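Local coordinates for protein metazoan TIR-STING fusion (Crassostrea gigas, PDB 6WT6) that is a metazoan fusion protein that joins a TIR domain to a STING ligand-binding domain in a single chain, at residues A[222-227]-A[284-289]. Numbering follows the deposited sequence.
Sequences QSCRCR and HTMFEM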
loop_
_atom_site.group_PDB
_atom_site.type_symbol
_atom_site.label_atom_id
_atom_site.label_comp_id
_atom_site.label_asym_id
_atom_site.label_seq_id
_atom_site.Cartn_x
_atom_site.Cartn_y
_atom_site.Cartn_z
ATOM N N GLN A 222 -8.053 15.174 9.345
ATOM C CA GLN A 222 -8.305 15.137 7.907
ATOM C C GLN A 222 -7.101 15.613 7.104
ATOM O O GLN A 222 -6.880 15.145 5.983
ATOM C CB GLN A 222 -9.530 15.982 7.560
ATOM C CG GLN A 222 -9.878 15.970 6.078
ATOM C CD GLN A 222 -11.136 16.751 5.766
ATOM O OE1 GLN A 222 -11.770 17.309 6.658
ATOM N NE2 GLN A 222 -11.505 16.793 4.492
ATOM N N SER A 223 -6.319 16.547 7.643
ATOM C CA SER A 223 -5.139 16.996 6.916
ATOM C C SER A 223 -4.029 15.959 6.920
ATOM O O SER A 223 -3.046 16.133 6.189
ATOM C CB SER A 223 -4.608 18.299 7.507
ATOM O OG SER A 223 -3.897 18.043 8.707
ATOM N N CYS A 224 -4.163 14.906 7.732
ATOM C CA CYS A 224 -3.179 13.849 7.952
ATOM C C CYS A 224 -1.926 14.348 8.661
ATOM O O CYS A 224 -0.956 13.589 8.788
ATOM C CB CYS A 224 -2.798 13.148 6.643
ATOM S SG CYS A 224 -4.231 12.464 5.779
ATOM N N ARG A 225 -1.913 15.600 9.121
ATOM C CA ARG A 225 -0.801 16.105 9.914
ATOM C C ARG A 225 -0.875 15.528 11.317
ATOM O O ARG A 225 -1.841 15.768 12.047
ATOM C CB ARG A 225 -0.830 17.630 9.977
ATOM C CG ARG A 225 -0.336 18.323 8.738
ATOM C CD ARG A 225 -0.444 19.835 8.870
ATOM N NE ARG A 225 -1.815 20.267 9.130
ATOM C CZ ARG A 225 -2.156 21.512 9.450
ATOM N NH1 ARG A 225 -1.224 22.451 9.547
ATOM N NH2 ARG A 225 -3.428 21.816 9.675
ATOM N N CYS A 226 0.144 14.770 11.699
ATOM C CA CYS A 226 0.247 14.241 13.047
ATOM C C CYS A 226 1.179 15.120 13.868
ATOM O O CYS A 226 2.238 15.538 13.392
ATOM C CB CYS A 226 0.751 12.798 13.037
ATOM S SG CYS A 226 -0.300 11.665 12.093
ATOM N N ARG A 227 0.770 15.405 15.096
ATOM C CA ARG A 227 1.570 16.155 16.046
ATOM C C ARG A 227 2.270 15.192 17.000
ATOM O O ARG A 227 1.956 14.001 17.055
ATOM C CB ARG A 227 0.685 17.156 16.798
ATOM C CG ARG A 227 -0.185 17.990 15.852
ATOM C CD ARG A 227 -0.981 19.063 16.557
ATOM N NE ARG A 227 -0.138 20.193 16.928
ATOM C CZ ARG A 227 -0.601 21.355 17.373
ATOM N NH1 ARG A 227 -1.907 21.549 17.503
ATOM N NH2 ARG A 227 0.246 22.325 17.689
ATOM N N HIS A 284 0.575 10.368 8.394
ATOM C CA HIS A 284 1.458 11.515 8.196
ATOM C C HIS A 284 2.231 11.410 6.889
ATOM O O HIS A 284 2.652 12.432 6.332
ATOM C CB HIS A 284 2.427 11.641 9.372
ATOM C CG HIS A 284 3.112 12.969 9.448
ATOM N ND1 HIS A 284 2.494 14.093 9.954
ATOM C CD2 HIS A 284 4.355 13.357 9.074
ATOM C CE1 HIS A 284 3.330 15.114 9.895
ATOM N NE2 HIS A 284 4.465 14.696 9.363
ATOM N N THR A 285 2.428 10.185 6.396
ATOM C CA THR A 285 3.105 9.980 5.121
ATOM C C THR A 285 2.363 10.670 3.985
ATOM O O THR A 285 2.988 11.262 3.097
ATOM C CB THR A 285 3.241 8.478 4.854
ATOM O OG1 THR A 285 4.182 7.922 5.777
ATOM C CG2 THR A 285 3.707 8.208 3.428
ATOM N N MET A 286 1.027 10.618 4.000
ATOM C CA MET A 286 0.252 11.276 2.953
ATOM C C MET A 286 0.400 12.794 3.020
ATOM O O MET A 286 0.425 13.463 1.982
ATOM C CB MET A 286 -1.217 10.862 3.049
ATOM C CG MET A 286 -1.484 9.449 2.530
ATOM S SD MET A 286 -3.163 8.855 2.830
ATOM C CE MET A 286 -3.122 8.556 4.594
ATOM N N PHE A 287 0.499 13.359 4.226
ATOM C CA PHE A 287 0.790 14.784 4.344
ATOM C C PHE A 287 2.154 15.113 3.757
ATOM O O PHE A 287 2.304 16.105 3.037
ATOM C CB PHE A 287 0.723 15.230 5.805
ATOM C CG PHE A 287 1.314 16.587 6.045
ATOM C CD1 PHE A 287 0.670 17.723 5.590
ATOM C CD2 PHE A 287 2.518 16.728 6.722
ATOM C CE1 PHE A 287 1.211 18.974 5.806
ATOM C CE2 PHE A 287 3.064 17.983 6.941
ATOM C CZ PHE A 287 2.408 19.106 6.486
ATOM N N GLU A 288 3.160 14.286 4.045
ATOM C CA GLU A 288 4.488 14.537 3.499
ATOM C C GLU A 288 4.497 14.404 1.980
ATOM O O GLU A 288 5.140 15.202 1.287
ATOM C CB GLU A 288 5.507 13.597 4.146
ATOM C CG GLU A 288 6.081 14.154 5.444
ATOM C CD GLU A 288 6.690 13.095 6.340
ATOM O OE1 GLU A 288 6.360 11.898 6.177
ATOM O OE2 GLU A 288 7.501 13.462 7.217
ATOM N N MET A 289 3.764 13.425 1.443
ATOM C CA MET A 289 3.703 13.242 -0.005
ATOM C C MET A 289 3.032 14.430 -0.687
ATOM O O MET A 289 3.477 14.876 -1.751
ATOM C CB MET A 289 2.963 11.942 -0.341
ATOM C CG MET A 289 3.693 10.667 0.080
ATOM S SD MET A 289 2.717 9.164 -0.175
ATOM C CE MET A 289 2.647 9.093 -1.959
#
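With CG anti to the backbone N (chi1 -164°), the imidazole of His284 reaches from the first turn of its helix to the backbone of Cys226, while the ring of Phe287, one turn on and likewise set by a chi1 of 167°, meets the side chain of Arg225. Cys226 N donates to ND1 of His284 at 3.0 Å, a nearly straight bond whose donor lies close to the imidazole plane. Next to this bond, CA of His284 makes a C-H...O contact of 3.2 Å with the carbonyl O of Cys224. Arg225 lays its aliphatic part over Phe287. CG of Arg225 sits 3.3 Å from the centroid of the Phe287 ring, a CH-pi contact almost on the ring normal, and CD continues toward the CE1 and CZ rim. The Arg225 side chain then bends at chi3, and Arg225 NE donates to Ser223 OG at 3.1 Å, with OG in the guanidinium plane. The same hydroxyl oxygen accepts from Arg225 N, closing an ST turn, and is also hydrogen-bonded to Asp334; one oxygen thus grips Arg225 by both its backbone N and NE, consistent with CG being held over the ring. Deeper in, Cys224 SG packs against Met286 CE at 4.2 Å. Within the STING domain, the contact joins the loop after strand 212-221 to helix 284-291; helix 299-319 adjoins Cys224 and Met286, strand 272-279 borders Cys226, and helix 176-204 packs on Met286.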